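Long-range contact in Card1 endonuclease domain-containing protein (Vibrio cholerae, PDB 1XMX), which is of unknown function but carries a Card1-like endonuclease domain of the PD-(D/E)XK clan and may bind nucleic acid: residues 4-17 and 28-42. Residues are numbered along the deposited sequence; the frame is centred on the assembly and turned at random.
Sequences AIHVGIIDQDPVRL and SRHIIFIGDHTQTVI
With chi1 of Val-7 at 177°, CG1 swings to the carbonyl side of its own residue and lies across the end of Ile-34, 3.4 Å from CD1, tighter than ordinary van der Waals contact. On the same face Ile-9 folds back at both torsions (chi1 -51°, chi2 -59°), which turns its CD1 onto Ile-34 CB, and Ile-5 sets its CD1 against that of Ile-32. Branched aliphatic residues suit this face, being at ease in extended strands while offering several methyls for close packing.

Strands 4-9 and 30-35 run parallel, joined by five backbone hydrogen bonds that start with His-6 N to His-30 O (2.9 Å) and finish with Ile-10 N to Ile-34 O. On the face of His-6 and Ile-31, Gly-8 lets Leu-17 CD2 settle directly over the strand, 3.9 Å from Gly-8 CA. Leu-17, from helix 15-22, also brings its CD1 to 3.9 Å from Phe-33 CD1, at the ring edge. Ile-31 CG1 covers one face of that ring. Ile-10 crosses Phe-33 at about a right angle, its CD1 on CB, and turns CG2 to Ile-42 CG2 of helix 40-52 (3.6 Å).

Gln-39, at the N-cap position of that helix, uses both ends of its amide. OE1 takes the N-H of Asp-36 on a lone pair (3.0 Å), whereas NE2 makes a weak bond to Ile-10 O; a water donates to both Ile-10 O and Gln-39 OE1. At the other end, another water bridges Arg-29 N and Ala-4 O.

This is a right-handed beta-alpha-beta crossover through helix 15-22, within a sheet where strand 88-92 flanks 4-9 and 56-61 flanks 30-35. Its chemistry implies a largely apolar, buried junction, with water meeting polar backbone atoms at both ends and the Gln-39 amide adding weak help at Ile-10 O.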
ATOM      1  N   ALA A   4     -29.378  -7.811 -10.540  1.00 21.75           N
ATOM      2  CA  ALA A   4     -28.703  -6.565 -10.171  1.00 21.99           C
ATOM      3  C   ALA A   4     -27.293  -6.543 -10.750  1.00 21.31           C
ATOM      4  O   ALA A   4     -26.442  -7.399 -10.408  1.00 22.45           O
ATOM      5  CB  ALA A   4     -28.672  -6.360  -8.612  1.00 20.39           C
ATOM      6  N   ILE A   5     -26.991  -5.545 -11.559  1.00 21.07           N
ATOM      7  CA  ILE A   5     -25.604  -5.441 -12.041  1.00 22.51           C
ATOM      8  C   ILE A   5     -25.053  -4.033 -12.024  1.00 20.69           C
ATOM      9  O   ILE A   5     -25.824  -3.068 -12.043  1.00 21.06           O
ATOM     10  CB  ILE A   5     -25.431  -6.121 -13.426  1.00 23.56           C
ATOM     11  CG1 ILE A   5     -25.724  -5.214 -14.573  1.00 27.02           C
ATOM     12  CG2 ILE A   5     -26.399  -7.236 -13.609  1.00 24.94           C
ATOM     13  CD1 ILE A   5     -25.303  -5.929 -15.903  1.00 25.88           C
ATOM     14  N   HIS A   6     -23.724  -3.903 -11.952  1.00 18.75           N
ATOM     15  CA  HIS A   6     -23.046  -2.615 -12.139  1.00 18.79           C
ATOM     16  C   HIS A   6     -22.527  -2.433 -13.577  1.00 19.35           C
ATOM     17  O   HIS A   6     -22.221  -3.409 -14.238  1.00 17.65           O
ATOM     18  CB  HIS A   6     -21.846  -2.516 -11.157  1.00 18.73           C
ATOM     19  CG  HIS A   6     -22.270  -2.306  -9.740  1.00 20.38           C
ATOM     20  ND1 HIS A   6     -21.403  -1.930  -8.743  1.00 21.27           N
ATOM     21  CD2 HIS A   6     -23.499  -2.375  -9.162  1.00 20.28           C
ATOM     22  CE1 HIS A   6     -22.057  -1.808  -7.602  1.00 18.66           C
ATOM     23  NE2 HIS A   6     -23.330  -2.061  -7.831  1.00 21.68           N
ATOM     24  N   VAL A   7     -22.405  -1.184 -14.043  1.00 20.43           N
ATOM     25  CA  VAL A   7     -21.646  -0.907 -15.235  1.00 18.11           C
ATOM     26  C   VAL A   7     -20.597   0.135 -14.861  1.00 19.43           C
ATOM     27  O   VAL A   7     -20.897   1.048 -14.119  1.00 18.66           O
ATOM     28  CB  VAL A   7     -22.531  -0.422 -16.391  1.00 20.51           C
ATOM     29  CG1 VAL A   7     -21.633  -0.063 -17.620  1.00 17.96           C
ATOM     30  CG2 VAL A   7     -23.539  -1.541 -16.765  1.00 20.13           C
ATOM     31  N   GLY A   8     -19.356  -0.032 -15.331  1.00 19.28           N
ATOM     32  CA  GLY A   8     -18.291   0.917 -14.988  1.00 18.89           C
ATOM     33  C   GLY A   8     -17.429   1.165 -16.182  1.00 17.86           C
ATOM     34  O   GLY A   8     -17.451   0.368 -17.116  1.00 18.66           O
ATOM     35  N   ILE A   9     -16.719   2.295 -16.199  1.00 19.05           N
ATOM     36  CA  ILE A   9     -15.893   2.649 -17.361  1.00 20.81           C
ATOM     37  C   ILE A   9     -14.434   2.477 -16.928  1.00 21.50           C
ATOM     38  O   ILE A   9     -13.988   3.107 -15.981  1.00 20.03           O
ATOM     39  CB  ILE A   9     -16.092   4.104 -17.866  1.00 20.73           C
ATOM     40  CG1 ILE A   9     -17.584   4.480 -18.087  1.00 21.66           C
ATOM     41  CG2 ILE A   9     -15.331   4.313 -19.195  1.00 18.48           C
ATOM     42  CD1 ILE A   9     -18.211   3.672 -19.000  1.00 24.47           C
ATOM     43  N   ILE A  10     -13.721   1.562 -17.572  1.00 22.18           N
ATOM     44  CA  ILE A  10     -12.325   1.345 -17.226  1.00 22.62           C
ATOM     45  C   ILE A  10     -11.486   2.601 -17.472  1.00 24.11           C
ATOM     46  O   ILE A  10     -11.650   3.315 -18.481  1.00 23.46           O
ATOM     47  CB  ILE A  10     -11.712   0.126 -17.994  1.00 23.55           C
ATOM     48  CG1 ILE A  10     -12.172  -1.214 -17.373  1.00 22.39           C
ATOM     49  CG2 ILE A  10     -10.128   0.170 -17.954  1.00 23.29           C
ATOM     50  CD1 ILE A  10     -11.922  -2.388 -18.272  1.00 22.63           C
ATOM     51  N   ASP A  11     -10.579   2.869 -16.539  1.00 24.69           N
ATOM     52  CA  ASP A  11      -9.497   3.799 -16.806  1.00 23.45           C
ATOM     53  C   ASP A  11      -8.191   3.283 -16.193  1.00 23.92           C
ATOM     54  O   ASP A  11      -8.137   2.126 -15.824  1.00 20.83           O
ATOM     55  CB  ASP A  11      -9.855   5.257 -16.441  1.00 24.95           C
ATOM     56  CG  ASP A  11      -9.956   5.509 -14.940  1.00 25.83           C
ATOM     57  OD1 ASP A  11      -9.540   4.642 -14.139  1.00 26.65           O
ATOM     58  OD2 ASP A  11     -10.459   6.597 -14.570  1.00 25.95           O
ATOM     59  N   GLN A  12      -7.146   4.118 -16.132  1.00 25.03           N
ATOM     60  CA  GLN A  12      -5.860   3.686 -15.622  1.00 28.13           C
ATOM     61  C   GLN A  12      -5.845   3.625 -14.099  1.00 26.94           C
ATOM     62  O   GLN A  12      -4.994   3.008 -13.524  1.00 26.90           O
ATOM     63  CB  GLN A  12      -4.737   4.572 -16.137  1.00 32.79           C
ATOM     64  CG  GLN A  12      -4.800   4.813 -17.652  1.00 39.59           C
ATOM     65  CD  GLN A  12      -4.637   3.548 -18.546  1.00 43.62           C
ATOM     66  OE1 GLN A  12      -3.552   2.938 -18.572  1.00 45.76           O
ATOM     67  NE2 GLN A  12      -5.712   3.187 -19.326  1.00 43.65           N
ATOM     68  N   ASP A  13      -6.815   4.228 -13.436  1.00 24.34           N
ATOM     69  CA  ASP A  13      -6.952   3.969 -11.997  1.00 23.08           C
ATOM     70  C   ASP A  13      -8.370   3.518 -11.613  1.00 22.08           C
ATOM     71  O   ASP A  13      -9.156   4.332 -11.181  1.00 22.02           O
ATOM     72  CB  ASP A  13      -6.527   5.240 -11.235  1.00 23.04           C
ATOM     73  CG  ASP A  13      -6.594   5.085  -9.779  1.00 24.84           C
ATOM     74  OD1 ASP A  13      -7.191   4.117  -9.237  1.00 29.72           O
ATOM     75  OD2 ASP A  13      -6.058   5.949  -9.130  1.00 25.85           O
ATOM     76  N   PRO A  14      -8.714   2.231 -11.825  1.00 22.53           N
ATOM     77  CA  PRO A  14     -10.090   1.770 -11.696  1.00 21.23           C
ATOM     78  C   PRO A  14     -10.454   1.126 -10.378  1.00 20.57           C
ATOM     79  O   PRO A  14     -11.417   0.386 -10.324  1.00 20.62           O
ATOM     80  CB  PRO A  14     -10.177   0.712 -12.778  1.00 22.13           C
ATOM     81  CG  PRO A  14      -8.774   0.120 -12.821  1.00 21.60           C
ATOM     82  CD  PRO A  14      -7.836   1.140 -12.281  1.00 22.63           C
ATOM     83  N   VAL A  15      -9.735   1.422  -9.315  1.00 17.64           N
ATOM     84  CA  VAL A  15     -10.031   0.824  -8.027  1.00 16.24           C
ATOM     85  C   VAL A  15     -11.456   1.060  -7.511  1.00 15.49           C
ATOM     86  O   VAL A  15     -12.022   0.226  -6.844  1.00 15.56           O
ATOM     87  CB  VAL A  15      -9.068   1.381  -6.962  1.00 18.04           C
ATOM     88  CG1 VAL A  15      -9.450   0.852  -5.571  1.00 18.05           C
ATOM     89  CG2 VAL A  15      -7.639   0.956  -7.291  1.00 18.97           C
ATOM     90  N   ARG A  16     -12.010   2.220  -7.792  1.00 15.73           N
ATOM     91  CA  ARG A  16     -13.318   2.580  -7.280  1.00 16.19           C
ATOM     92  C   ARG A  16     -14.447   1.871  -8.067  1.00 17.67           C
ATOM     93  O   ARG A  16     -15.601   2.000  -7.704  1.00 20.09           O
ATOM     94  CB  ARG A  16     -13.489   4.119  -7.289  1.00 15.30           C
ATOM     95  CG  ARG A  16     -12.734   4.812  -6.152  1.00 14.15           C
ATOM     96  CD  ARG A  16     -12.800   6.293  -6.400  1.00 15.52           C
ATOM     97  NE  ARG A  16     -12.088   6.643  -7.634  1.00 16.11           N
ATOM     98  CZ  ARG A  16     -12.446   7.627  -8.438  1.00 17.80           C
ATOM     99  NH1 ARG A  16     -13.509   8.364  -8.140  1.00 19.15           N
ATOM    100  NH2 ARG A  16     -11.760   7.845  -9.546  1.00 18.71           N
ATOM    101  N   LEU A  17     -14.108   1.115  -9.108  1.00 17.47           N
ATOM    102  CA  LEU A  17     -15.072   0.184  -9.770  1.00 18.58           C
ATOM    103  C   LEU A  17     -15.123  -1.164  -9.080  1.00 19.35           C
ATOM    104  O   LEU A  17     -16.088  -1.905  -9.233  1.00 20.82           O
ATOM    105  CB  LEU A  17     -14.698  -0.036 -11.228  1.00 19.18           C
ATOM    106  CG  LEU A  17     -14.663   1.193 -12.115  1.00 17.79           C
ATOM    107  CD1 LEU A  17     -14.316   0.807 -13.576  1.00 19.69           C
ATOM    108  CD2 LEU A  17     -16.002   1.977 -12.036  1.00 18.16           C
ATOM    109  N   SER A  28     -25.489  -6.334  -6.038  1.00 21.35           N
ATOM    110  CA  SER A  28     -24.942  -6.761  -7.336  1.00 22.22           C
ATOM    111  C   SER A  28     -23.744  -7.646  -7.217  1.00 22.48           C
ATOM    112  O   SER A  28     -22.811  -7.306  -6.471  1.00 23.98           O
ATOM    113  CB  SER A  28     -24.591  -5.553  -8.232  1.00 20.89           C
ATOM    114  OG  SER A  28     -25.709  -4.693  -8.196  1.00 25.28           O
ATOM    115  N   ARG A  29     -23.716  -8.749  -7.963  1.00 22.82           N
ATOM    116  CA  ARG A  29     -22.489  -9.579  -7.991  1.00 25.51           C
ATOM    117  C   ARG A  29     -22.013  -9.783  -9.423  1.00 23.26           C
ATOM    118  O   ARG A  29     -21.413 -10.780  -9.775  1.00 20.85           O
ATOM    119  CB  ARG A  29     -22.661 -10.904  -7.210  1.00 28.69           C
ATOM    120  CG  ARG A  29     -23.847 -11.716  -7.678  1.00 34.45           C
ATOM    121  CD  ARG A  29     -24.133 -12.994  -6.848  1.00 36.10           C
ATOM    122  NE  ARG A  29     -25.368 -13.702  -7.297  1.00 41.67           N
ATOM    123  CZ  ARG A  29     -25.611 -14.079  -8.563  1.00 43.22           C
ATOM    124  NH1 ARG A  29     -24.720 -13.796  -9.522  1.00 43.92           N
ATOM    125  NH2 ARG A  29     -26.737 -14.746  -8.880  1.00 43.72           N
ATOM    126  N   HIS A  30     -22.312  -8.794 -10.259  1.00 23.22           N
ATOM    127  CA  HIS A  30     -21.915  -8.782 -11.645  1.00 21.90           C
ATOM    128  C   HIS A  30     -21.666  -7.341 -12.067  1.00 20.47           C
ATOM    129  O   HIS A  30     -22.351  -6.415 -11.603  1.00 17.38           O
ATOM    130  CB  HIS A  30     -22.963  -9.450 -12.555  1.00 25.88           C
ATOM    131  CG  HIS A  30     -22.472  -9.653 -13.969  1.00 30.48           C
ATOM    132  ND1 HIS A  30     -22.835  -8.826 -15.019  1.00 31.82           N
ATOM    133  CD2 HIS A  30     -21.617 -10.566 -14.500  1.00 31.08           C
ATOM    134  CE1 HIS A  30     -22.256  -9.241 -16.133  1.00 31.51           C
ATOM    135  NE2 HIS A  30     -21.497 -10.280 -15.842  1.00 31.52           N
ATOM    136  N   ILE A  31     -20.661  -7.158 -12.933  1.00 19.93           N
ATOM    137  CA  ILE A  31     -20.363  -5.858 -13.511  1.00 17.40           C
ATOM    138  C   ILE A  31     -19.925  -6.027 -14.935  1.00 19.04           C
ATOM    139  O   ILE A  31     -19.179  -6.957 -15.281  1.00 20.14           O
ATOM    140  CB  ILE A  31     -19.276  -5.074 -12.694  1.00 17.65           C
ATOM    141  CG1 ILE A  31     -18.917  -3.723 -13.364  1.00 15.52           C
ATOM    142  CG2 ILE A  31     -18.008  -5.980 -12.424  1.00 16.73           C
ATOM    143  CD1 ILE A  31     -18.215  -2.684 -12.441  1.00 14.13           C
ATOM    144  N   ILE A  32     -20.340  -5.075 -15.756  1.00 17.62           N
ATOM    145  CA  ILE A  32     -19.860  -4.989 -17.131  1.00 18.26           C
ATOM    146  C   ILE A  32     -19.019  -3.767 -17.195  1.00 19.63           C
ATOM    147  O   ILE A  32     -19.482  -2.646 -16.867  1.00 17.98           O
ATOM    148  CB  ILE A  32     -21.059  -4.851 -18.136  1.00 17.84           C
ATOM    149  CG1 ILE A  32     -21.923  -6.100 -18.027  1.00 14.52           C
ATOM    150  CG2 ILE A  32     -20.613  -4.547 -19.600  1.00 15.88           C
ATOM    151  CD1 ILE A  32     -23.235  -6.008 -18.691  1.00 17.03           C
ATOM    152  N   PHE A  33     -17.764  -3.989 -17.587  1.00 19.44           N
ATOM    153  CA  PHE A  33     -16.823  -2.884 -17.733  1.00 19.39           C
ATOM    154  C   PHE A  33     -16.909  -2.462 -19.189  1.00 18.25           C
ATOM    155  O   PHE A  33     -16.975  -3.300 -20.056  1.00 17.93           O
ATOM    156  CB  PHE A  33     -15.408  -3.352 -17.420  1.00 17.65           C
ATOM    157  CG  PHE A  33     -15.187  -3.729 -15.991  1.00 17.59           C
ATOM    158  CD1 PHE A  33     -15.021  -2.747 -15.020  1.00 16.84           C
ATOM    159  CD2 PHE A  33     -15.084  -5.052 -15.629  1.00 16.91           C
ATOM    160  CE1 PHE A  33     -14.771  -3.100 -13.684  1.00 19.64           C
ATOM    161  CE2 PHE A  33     -14.848  -5.405 -14.296  1.00 18.28           C
ATOM    162  CZ  PHE A  33     -14.682  -4.432 -13.339  1.00 18.80           C
ATOM    163  N   ILE A  34     -16.919  -1.165 -19.433  1.00 18.39           N
ATOM    164  CA  ILE A  34     -16.878  -0.597 -20.773  1.00 18.43           C
ATOM    165  C   ILE A  34     -15.443  -0.073 -20.984  1.00 18.42           C
ATOM    166  O   ILE A  34     -14.892   0.538 -20.090  1.00 19.49           O
ATOM    167  CB  ILE A  34     -17.876   0.570 -20.883  1.00 17.75           C
ATOM    168  CG1 ILE A  34     -19.303   0.035 -20.958  1.00 19.48           C
ATOM    169  CG2 ILE A  34     -17.592   1.479 -22.121  1.00 15.90           C
ATOM    170  CD1 ILE A  34     -20.334   1.041 -20.506  1.00 17.93           C
ATOM    171  N   GLY A  35     -14.808  -0.367 -22.122  1.00 18.24           N
ATOM    172  CA  GLY A  35     -13.428   0.074 -22.353  1.00 16.66           C
ATOM    173  C   GLY A  35     -13.109  -0.069 -23.838  1.00 19.80           C
ATOM    174  O   GLY A  35     -13.892  -0.658 -24.594  1.00 18.42           O
ATOM    175  N   ASP A  36     -11.955   0.442 -24.267  1.00 19.21           N
ATOM    176  CA  ASP A  36     -11.504   0.186 -25.621  1.00 19.84           C
ATOM    177  C   ASP A  36     -10.593  -1.031 -25.696  1.00 19.65           C
ATOM    178  O   ASP A  36     -10.207  -1.580 -24.656  1.00 19.58           O
ATOM    179  CB  ASP A  36     -10.879   1.435 -26.230  1.00 19.76           C
ATOM    180  CG  ASP A  36      -9.526   1.779 -25.637  1.00 22.19           C
ATOM    181  OD1 ASP A  36      -8.776   0.905 -25.203  1.00 24.09           O
ATOM    182  OD2 ASP A  36      -9.177   2.953 -25.636  1.00 23.27           O
ATOM    183  N   HIS A  37     -10.258  -1.468 -26.906  1.00 20.05           N
ATOM    184  CA  HIS A  37      -9.530  -2.714 -27.034  1.00 20.53           C
ATOM    185  C   HIS A  37      -8.228  -2.773 -26.260  1.00 20.57           C
ATOM    186  O   HIS A  37      -7.933  -3.801 -25.648  1.00 23.26           O
ATOM    187  CB  HIS A  37      -9.343  -3.179 -28.477  1.00 19.51           C
ATOM    188  CG  HIS A  37      -8.681  -4.517 -28.559  1.00 20.89           C
ATOM    189  ND1 HIS A  37      -9.299  -5.682 -28.129  1.00 21.24           N
ATOM    190  CD2 HIS A  37      -7.434  -4.879 -28.952  1.00 21.16           C
ATOM    191  CE1 HIS A  37      -8.465  -6.699 -28.258  1.00 21.05           C
ATOM    192  NE2 HIS A  37      -7.335  -6.246 -28.778  1.00 22.25           N
ATOM    193  N   THR A  38      -7.464  -1.679 -26.231  1.00 21.31           N
ATOM    194  CA  THR A  38      -6.199  -1.658 -25.525  1.00 21.59           C
ATOM    195  C   THR A  38      -6.380  -1.774 -23.979  1.00 22.60           C
ATOM    196  O   THR A  38      -5.425  -1.899 -23.267  1.00 23.02           O
ATOM    197  CB  THR A  38      -5.363  -0.383 -25.802  1.00 23.13           C
ATOM    198  OG1 THR A  38      -5.900   0.696 -25.037  1.00 26.66           O
ATOM    199  CG2 THR A  38      -5.321  -0.029 -27.278  1.00 20.88           C
ATOM    200  N   GLN A  39      -7.594  -1.726 -23.477  1.00 20.24           N
ATOM    201  CA  GLN A  39      -7.797  -1.851 -22.048  1.00 20.18           C
ATOM    202  C   GLN A  39      -8.212  -3.284 -21.635  1.00 19.40           C
ATOM    203  O   GLN A  39      -8.564  -3.519 -20.474  1.00 19.21           O
ATOM    204  CB  GLN A  39      -8.849  -0.824 -21.607  1.00 17.43           C
ATOM    205  CG  GLN A  39      -8.319   0.572 -21.743  1.00 17.89           C
ATOM    206  CD  GLN A  39      -9.348   1.603 -21.392  1.00 19.73           C
ATOM    207  OE1 GLN A  39     -10.462   1.574 -21.933  1.00 18.57           O
ATOM    208  NE2 GLN A  39      -9.021   2.485 -20.452  1.00 19.00           N
ATOM    209  N   THR A  40      -8.169  -4.219 -22.579  1.00 20.19           N
ATOM    210  CA  THR A  40      -8.392  -5.650 -22.308  1.00 22.39           C
ATOM    211  C   THR A  40      -7.547  -6.163 -21.111  1.00 22.13           C
ATOM    212  O   THR A  40      -8.010  -6.956 -20.261  1.00 21.10           O
ATOM    213  CB  THR A  40      -8.015  -6.490 -23.579  1.00 24.08           C
ATOM    214  OG1 THR A  40      -8.878  -6.143 -24.659  1.00 23.53           O
ATOM    215  CG2 THR A  40      -8.148  -7.983 -23.293  1.00 25.54           C
ATOM    216  N   VAL A  41      -6.306  -5.701 -21.029  1.00 20.61           N
ATOM    217  CA  VAL A  41      -5.416  -6.195 -19.955  1.00 22.26           C
ATOM    218  C   VAL A  41      -5.877  -5.688 -18.552  1.00 21.73           C
ATOM    219  O   VAL A  41      -5.905  -6.453 -17.594  1.00 18.01           O
ATOM    220  CB  VAL A  41      -3.928  -5.895 -20.268  1.00 23.42           C
ATOM    221  CG1 VAL A  41      -3.721  -4.351 -20.380  1.00 23.64           C
ATOM    222  CG2 VAL A  41      -3.003  -6.583 -19.213  1.00 24.09           C
ATOM    223  N   ILE A  42      -6.273  -4.404 -18.466  1.00 21.68           N
ATOM    224  CA  ILE A  42      -6.842  -3.843 -17.261  1.00 19.90           C
ATOM    225  C   ILE A  42      -8.079  -4.656 -16.895  1.00 18.84           C
ATOM    226  O   ILE A  42      -8.223  -5.112 -15.746  1.00 19.24           O
ATOM    227  CB  ILE A  42      -7.218  -2.325 -17.409  1.00 20.56           C
ATOM    228  CG1 ILE A  42      -5.987  -1.486 -17.829  1.00 23.43           C
ATOM    229  CG2 ILE A  42      -7.735  -1.783 -16.102  1.00 18.13           C
ATOM    230  CD1 ILE A  42      -6.348  -0.064 -18.320  1.00 23.59           C
TER
HETATM  231  O   HOH W   1     -25.853  -9.835  -9.535  1.00 27.31           O
HETATM  232  O   HOH W   2     -12.493   3.438 -21.483  1.00 31.60           O